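Local coordinates for protein 5'-nucleotidase SurE (Aquifex aeolicus, PDB 2WQK) that probably hydrolyses nucleoside 5'-monophosphates to the nucleoside and phosphate, using one divalent metal cation per subunit, at residues R55-D58 with T59-T63; E136-A139 with K140-D144; T236-K239 with V240-S243. All coordinates share one frame; numbering follows the deposited sequence. Where two conformers were deposited one is given.

In the fold
The three contacts are local and follow one another along the chain without touching. Contact 1 is the turn end of the hairpin whose strand 52-58 is outermost in the mixed sheet within this chain, contact 2 a stretch of helix 135-152 packed against the same sheet, and contact 3 part of the C-terminal segment beyond strand 225-232. Contacts 1 and 2 have centres about 23 Å apart, whereas contact 3 lies about 45 Å and 39 Å, centre to centre, from them. A sodium ion occupies the metal site of Asp10, Ser40 and Asn94; the side chain of Ile138 in contact 2 is about 13 Å from it, and that of Thr63 in contact 1 about 11 Å from the side chain of Asp10. Contact 3 lies away from the metal site and packs against the second subunit.

Contact 1 (R55-D58 with T59-T63); sequences RKID and TDFYT
Arg55 and Thr63 form a hydrogen-bonded antiparallel pair, with Arg55 N to Thr63 O at 2.8 Å and Thr63 N to Arg55 O at 2.9 Å, both nearly straight. Further along, Phe61 O accepts two amides, Ile57 N at 2.8 Å and Asp58 N at 3.2 Å, the latter on a lone pair. At the turn, Phe61 N reaches Asp58 O from above its carbonyl plane, and Asp58 OD1 takes the N-H of Thr59 at 2.8 Å, again from above the carboxylate plane.

Among the apolar contacts, Ile57 CD1 sits at the edge of the Phe61 ring, 3.5 Å from CE2. The same methyl also approaches Thr63 CB. Lys56 runs extended past the Tyr62 ring, its CB 3.6 Å from CE1; with CG anti to the backbone N (chi1 -178°), the chain heads for the turn, where a water joins NZ to Thr59 OG1.

Outside the hairpin, Thr63 OG1 bonds to Ala34 O, and Arg55 NH2 forms a salt bridge with Asp194 of the second subunit. Ile57 and Asp58 opposite Phe61 make a classic beta bulge, which leads into a type II turn closing the hairpin of strands 52-58 and 61-64.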
loop_
_atom_site.group_PDB
_atom_site.type_symbol
_atom_site.label_atom_id
_atom_site.label_comp_id
_atom_site.label_asym_id
_atom_site.label_seq_id
_atom_site.Cartn_x
_atom_site.Cartn_y
_atom_site.Cartn_z
ATOM N N ARG A 55 2.499 20.262 -6.649
ATOM C CA ARG A 55 1.635 21.387 -6.273
ATOM C C ARG A 55 2.435 22.421 -5.495
ATOM O O ARG A 55 3.187 22.065 -4.580
ATOM C CB ARG A 55 0.533 20.883 -5.339
ATOM C CG ARG A 55 -0.500 20.005 -6.012
ATOM C CD ARG A 55 -1.471 20.847 -6.814
ATOM N NE ARG A 55 -2.457 20.036 -7.518
ATOM C CZ ARG A 55 -2.216 19.354 -8.631
ATOM N NH1 ARG A 55 -1.012 19.355 -9.196
ATOM N NH2 ARG A 55 -3.193 18.660 -9.169
ATOM N N LYS A 56 2.221 23.697 -5.816
ATOM C CA LYS A 56 2.863 24.785 -5.094
ATOM C C LYS A 56 2.053 25.096 -3.831
ATOM O O LYS A 56 0.831 25.413 -3.914
ATOM C CB LYS A 56 2.968 26.018 -6.009
ATOM C CG LYS A 56 3.661 27.161 -5.346
ATOM C CD LYS A 56 3.787 28.337 -6.317
ATOM C CE LYS A 56 4.482 29.537 -5.667
ATOM N NZ LYS A 56 4.446 30.720 -6.557
ATOM N N ILE A 57 2.695 25.000 -2.677
ATOM C CA ILE A 57 2.070 25.330 -1.404
ATOM C C ILE A 57 2.294 26.827 -1.109
ATOM O O ILE A 57 1.378 27.542 -0.638
ATOM C CB ILE A 57 2.616 24.488 -0.266
ATOM C CG1 ILE A 57 2.303 22.981 -0.497
ATOM C CG2 ILE A 57 2.073 24.962 1.102
ATOM C CD1 ILE A 57 3.043 22.160 0.422
ATOM N N ASP A 58 3.493 27.303 -1.413
ATOM C CA ASP A 58 3.846 28.716 -1.202
ATOM C C ASP A 58 5.113 28.972 -1.972
ATOM O O ASP A 58 5.624 28.072 -2.637
ATOM C CB ASP A 58 4.058 28.942 0.291
ATOM C CG ASP A 58 4.074 30.447 0.708
ATOM O OD1 ASP A 58 3.895 31.374 -0.112
ATOM O OD2 ASP A 58 4.308 30.649 1.895
ATOM N N THR A 59 5.628 30.201 -1.898
ATOM C CA THR A 59 6.848 30.530 -2.606
ATOM C C THR A 59 7.937 29.549 -2.191
ATOM O O THR A 59 8.109 29.303 -1.001
ATOM C CB THR A 59 7.258 31.962 -2.317
ATOM O OG1 THR A 59 6.169 32.776 -2.736
ATOM C CG2 THR A 59 8.473 32.364 -3.066
ATOM N N ASP A 60 8.582 28.956 -3.195
ATOM C CA ASP A 60 9.687 28.022 -2.953
ATOM C C ASP A 60 9.287 26.839 -2.051
ATOM O O ASP A 60 10.135 26.334 -1.329
ATOM C CB ASP A 60 10.887 28.731 -2.315
ATOM C CG ASP A 60 11.535 29.730 -3.245
ATOM O OD1 ASP A 60 11.488 29.503 -4.463
ATOM O OD2 ASP A 60 12.106 30.721 -2.713
ATOM N N PHE A 61 8.026 26.420 -2.093
ATOM C CA PHE A 61 7.570 25.335 -1.216
ATOM C C PHE A 61 6.563 24.502 -2.011
ATOM O O PHE A 61 5.432 24.951 -2.287
ATOM C CB PHE A 61 6.989 25.942 0.057
ATOM C CG PHE A 61 6.853 25.002 1.194
ATOM C CD1 PHE A 61 7.524 25.205 2.382
ATOM C CD2 PHE A 61 6.051 23.893 1.094
ATOM C CE1 PHE A 61 7.406 24.316 3.436
ATOM C CE2 PHE A 61 5.901 23.031 2.188
ATOM C CZ PHE A 61 6.575 23.233 3.327
ATOM N N TYR A 62 6.993 23.294 -2.372
ATOM C CA TYR A 62 6.227 22.437 -3.285
ATOM C C TYR A 62 6.062 21.062 -2.679
ATOM O O TYR A 62 6.895 20.610 -1.889
ATOM C CB TYR A 62 6.974 22.246 -4.588
ATOM C CG TYR A 62 7.082 23.515 -5.381
ATOM C CD1 TYR A 62 6.159 23.801 -6.404
ATOM C CD2 TYR A 62 8.094 24.422 -5.105
ATOM C CE1 TYR A 62 6.260 24.996 -7.129
ATOM C CE2 TYR A 62 8.175 25.633 -5.805
ATOM C CZ TYR A 62 7.273 25.896 -6.823
ATOM O OH TYR A 62 7.396 27.103 -7.503
ATOM N N THR A 63 4.968 20.416 -3.045
ATOM C CA THR A 63 4.819 19.014 -2.685
ATOM C C THR A 63 4.616 18.174 -3.929
ATOM O O THR A 63 3.954 18.588 -4.889
ATOM C CB THR A 63 3.648 18.774 -1.694
ATOM O OG1 THR A 63 3.638 17.398 -1.267
ATOM C CG2 THR A 63 2.251 19.185 -2.246
HETATM O O HOH W 1 5.517 32.827 -5.358
#

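Contact 2 (E136-A139 with K140-D144)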
loop_
_atom_site.group_PDB
_atom_site.type_symbol
_atom_site.label_atom_id
_atom_site.label_comp_id
_atom_site.label_asym_id
_atom_site.label_seq_id
_atom_site.Cartn_x
_atom_site.Cartn_y
_atom_site.Cartn_z
ATOM N N GLU A 136 13.146 21.976 16.784
ATOM C CA GLU A 136 13.760 23.299 16.683
ATOM C C GLU A 136 15.121 23.391 17.333
ATOM O O GLU A 136 15.975 24.119 16.830
ATOM C CB GLU A 136 12.841 24.389 17.235
ATOM C CG GLU A 136 11.565 24.473 16.472
ATOM C CD GLU A 136 10.700 25.642 16.907
ATOM O OE1 GLU A 136 10.999 26.253 17.944
ATOM O OE2 GLU A 136 9.730 25.925 16.199
ATOM N N GLU A 137 15.336 22.662 18.433
ATOM C CA GLU A 137 16.651 22.568 19.021
ATOM C C GLU A 137 17.606 21.829 18.083
ATOM O O GLU A 137 18.729 22.242 17.882
ATOM C CB GLU A 137 16.614 21.840 20.363
ATOM C CG GLU A 137 15.794 22.575 21.456
ATOM C CD GLU A 137 16.427 23.871 21.867
ATOM O OE1 GLU A 137 17.647 23.951 22.009
ATOM O OE2 GLU A 137 15.674 24.846 22.070
ATOM N N ILE A 138 17.137 20.726 17.520
ATOM C CA ILE A 138 17.959 19.945 16.599
ATOM C C ILE A 138 18.367 20.763 15.375
ATOM O O ILE A 138 19.513 20.662 14.896
ATOM C CB ILE A 138 17.237 18.633 16.194
ATOM C CG1 ILE A 138 17.217 17.688 17.398
ATOM C CG2 ILE A 138 17.899 17.945 14.969
ATOM C CD1 ILE A 138 16.298 16.472 17.253
ATOM N N ALA A 139 17.451 21.594 14.878
ATOM C CA ALA A 139 17.749 22.389 13.678
ATOM C C ALA A 139 18.922 23.316 13.891
ATOM O O ALA A 139 19.652 23.634 12.963
ATOM C CB ALA A 139 16.513 23.189 13.185
ATOM N N LYS A 140 19.108 23.769 15.140
ATOM C CA LYS A 140 20.234 24.664 15.423
ATOM C C LYS A 140 21.581 24.002 15.104
ATOM O O LYS A 140 22.449 24.636 14.504
ATOM C CB LYS A 140 20.219 25.124 16.891
ATOM C CG LYS A 140 18.977 25.930 17.236
ATOM C CD LYS A 140 18.890 26.205 18.736
ATOM C CE LYS A 140 17.657 26.992 19.074
ATOM N NZ LYS A 140 17.541 27.111 20.588
ATOM N N VAL A 141 21.752 22.723 15.475
ATOM C CA VAL A 141 23.021 22.098 15.164
ATOM C C VAL A 141 23.092 21.753 13.649
ATOM O O VAL A 141 24.164 21.832 13.061
ATOM C CB VAL A 141 23.395 20.974 16.124
ATOM C CG1 VAL A 141 22.618 19.763 15.835
ATOM C CG2 VAL A 141 24.933 20.756 16.101
ATOM N N CYS A 142 21.952 21.464 13.022
ATOM C CA CYS A 142 21.969 21.223 11.566
ATOM C C CYS A 142 22.516 22.451 10.825
ATOM O O CYS A 142 23.337 22.337 9.898
ATOM C CB CYS A 142 20.592 20.833 11.041
ATOM S SG CYS A 142 19.954 19.317 11.762
ATOM N N VAL A 143 22.050 23.641 11.228
ATOM C CA VAL A 143 22.492 24.859 10.580
ATOM C C VAL A 143 23.991 25.114 10.852
ATOM O O VAL A 143 24.706 25.536 9.972
ATOM C CB VAL A 143 21.561 26.033 10.912
ATOM C CG1 VAL A 143 22.085 27.335 10.323
ATOM C CG2 VAL A 143 20.168 25.697 10.395
ATOM N N ASP A 144 24.466 24.774 12.049
ATOM C CA ASP A 144 25.898 24.883 12.353
ATOM C C ASP A 144 26.709 24.049 11.356
ATOM O O ASP A 144 27.718 24.493 10.841
ATOM C CB ASP A 144 26.227 24.396 13.772
ATOM C CG ASP A 144 25.778 25.377 14.884
ATOM O OD1 ASP A 144 25.469 26.567 14.599
ATOM O OD2 ASP A 144 25.689 24.904 16.034
HETATM O O HOH W 2 18.435 26.400 22.986
#
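Glu137 and Lys140, one helical turn apart, lie side by side and point the same way, joined by a salt bridge. Lys140 NZ comes 3.3 Å from Glu137 OE2, meeting it 42° out of the carboxylate plane, while its bond to OE1 is weak. A water reinforces the pair, donating to Glu137 OE1 at 2.8 Å and accepting from Lys140 NZ at 2.7 Å.

The shapes of the two chains explain the meeting. Glu137 bends at chi2 (-67°), which swings its carboxylate across toward the end of Lys140, whereas Lys140 is extended beyond CG and passes Glu136 O, with CG 3.5 Å from that oxygen. Tyr169 N gives Glu137 OE1 a further hydrogen bond, so this oxygen is held from outside the helix as well, and the Lys140 side chain also touches Tyr169.

The buried side carries Ile138 and Cys142, where CG2 of Ile138 packs 4.0 Å from SG of Cys142. Beneath the side chains, the regular helical bonds run from Cys142 N to Ile138 O at 3.2 Å and from Val143 N to Ala139 O at 3.0 Å.

Helix 135-152 links strands 122-128 and 158-165 as the crossover of a beta-alpha-beta unit. Ile138 and Cys142 rest on Ile93 of strand 88-94 and Ile164 of strand 158-165. Helix 15-24 packs alongside, offering Ala23 to Ala139 and Val143 and Leu20 to Cys142.

Contact 3 (T236-K239 with V240-S243)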
loop_
_atom_site.group_PDB
_atom_site.type_symbol
_atom_site.label_atom_id
_atom_site.label_comp_id
_atom_site.label_asym_id
_atom_site.label_seq_id
_atom_site.Cartn_x
_atom_site.Cartn_y
_atom_site.Cartn_z
ATOM N N THR A 236 30.996 -0.142 -4.879
ATOM C CA THR A 236 31.926 -1.183 -5.352
ATOM C C THR A 236 33.080 -1.367 -4.383
ATOM O O THR A 236 33.719 -0.384 -3.959
ATOM C CB THR A 236 32.529 -0.819 -6.719
ATOM O OG1 THR A 236 31.495 -0.404 -7.602
ATOM C CG2 THR A 236 33.355 -1.959 -7.321
ATOM N N ASN A 237 33.371 -2.621 -4.032
ATOM C CA ASN A 237 34.571 -2.919 -3.270
ATOM C C ASN A 237 35.742 -3.155 -4.204
ATOM O O ASN A 237 36.022 -4.295 -4.573
ATOM C CB ASN A 237 34.319 -4.098 -2.317
ATOM C CG ASN A 237 35.438 -4.257 -1.307
ATOM O OD1 ASN A 237 36.565 -3.721 -1.502
ATOM N ND2 ASN A 237 35.156 -4.992 -0.219
ATOM N N TYR A 238 36.375 -2.059 -4.646
ATOM C CA TYR A 238 37.462 -2.174 -5.659
ATOM C C TYR A 238 38.649 -3.045 -5.225
ATOM O O TYR A 238 39.244 -3.776 -6.038
ATOM C CB TYR A 238 37.983 -0.770 -6.042
ATOM C CG TYR A 238 36.979 0.018 -6.797
ATOM C CD1 TYR A 238 36.788 -0.206 -8.147
ATOM C CD2 TYR A 238 36.192 1.009 -6.177
ATOM C CE1 TYR A 238 35.844 0.480 -8.845
ATOM C CE2 TYR A 238 35.242 1.712 -6.881
ATOM C CZ TYR A 238 35.063 1.452 -8.221
ATOM O OH TYR A 238 34.115 2.118 -8.949
ATOM N N LYS A 239 39.013 -2.956 -3.951
ATOM C CA LYS A 239 40.190 -3.637 -3.439
ATOM C C LYS A 239 40.105 -5.139 -3.712
ATOM O O LYS A 239 41.121 -5.772 -4.063
ATOM C CB LYS A 239 40.318 -3.407 -1.921
ATOM C CG LYS A 239 41.381 -4.306 -1.251
ATOM C CD LYS A 239 41.161 -4.574 0.232
ATOM C CE LYS A 239 42.118 -5.675 0.722
ATOM N NZ LYS A 239 41.817 -7.026 0.138
ATOM N N VAL A 240 38.903 -5.715 -3.562
ATOM C CA VAL A 240 38.769 -7.159 -3.621
ATOM C C VAL A 240 38.434 -7.741 -4.974
ATOM O O VAL A 240 38.273 -8.971 -5.097
ATOM C CB VAL A 240 37.732 -7.664 -2.620
ATOM C CG1 VAL A 240 38.043 -7.155 -1.197
ATOM C CG2 VAL A 240 36.317 -7.325 -3.020
ATOM N N MET A 241 38.365 -6.906 -6.009
ATOM C CA MET A 241 38.042 -7.456 -7.331
ATOM C C MET A 241 38.975 -8.584 -7.739
ATOM O O MET A 241 38.549 -9.601 -8.324
ATOM C CB MET A 241 38.046 -6.347 -8.381
ATOM C CG MET A 241 36.873 -5.463 -8.232
ATOM S SD MET A 241 36.952 -4.109 -9.388
ATOM C CE MET A 241 35.228 -3.685 -9.448
ATOM N N LYS A 242 40.253 -8.417 -7.452
ATOM C CA LYS A 242 41.257 -9.414 -7.833
ATOM C C LYS A 242 40.975 -10.789 -7.220
ATOM O O LYS A 242 41.298 -11.826 -7.817
ATOM C CB LYS A 242 42.659 -8.936 -7.473
ATOM C CG LYS A 242 42.918 -8.706 -5.976
ATOM C CD LYS A 242 44.325 -8.173 -5.758
ATOM C CE LYS A 242 44.604 -7.863 -4.345
ATOM N NZ LYS A 242 43.679 -6.868 -3.718
ATOM N N SER A 243 40.318 -10.792 -6.056
ATOM C CA SER A 243 40.057 -12.020 -5.324
ATOM C C SER A 243 38.787 -12.746 -5.785
ATOM O O SER A 243 38.519 -13.837 -5.294
ATOM C CB SER A 243 39.967 -11.737 -3.831
ATOM O OG SER A 243 41.296 -11.459 -3.377
HETATM O O HOH W 3 41.707 -8.878 -2.181
HETATM O O HOH W 4 41.449 -5.847 -6.924
#
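Met241 and Tyr238 make a Met-aromatic contact in the C-terminal segment that follows strand 225-232. The two side chains run alongside each other, with Met241 SD 5.3 Å from the ring centroid in an oblique position. The extended methionine, CG anti to the carbonyl carbon (chi1 -72°), brings CE to Thr236 CG2 at 3.3 Å, tighter than usual for two carbons. That threonine methyl also covers one face of the tyrosine ring over its centre. Nearby, Val240 CG2 presses on the Asn237 amide, 3.6 Å from its CG. The second subunit closes round this packed part: its Pro155 meets Val240, Thr178 meets Met241 and Arg179 meets Tyr238. Within the chain, Asp234 accepts hydrogen bonds from Thr236 OG1 and Tyr238 OH.

The lysine side is looser and watered. Lys239 NZ and Lys242 NZ stand 4.3 Å apart, and a shared water accepts from both, weakly from Lys239. Glu156 of the second subunit forms a salt bridge with Lys239 and probably offsets the like charges. Another water bridges Lys239 O and Lys242 N. Bent at chi4 (-58°), Lys242 curls back along the backbone, and its NZ donates to Lys239 O at 2.8 Å, tilted 23° from the carbonyl plane.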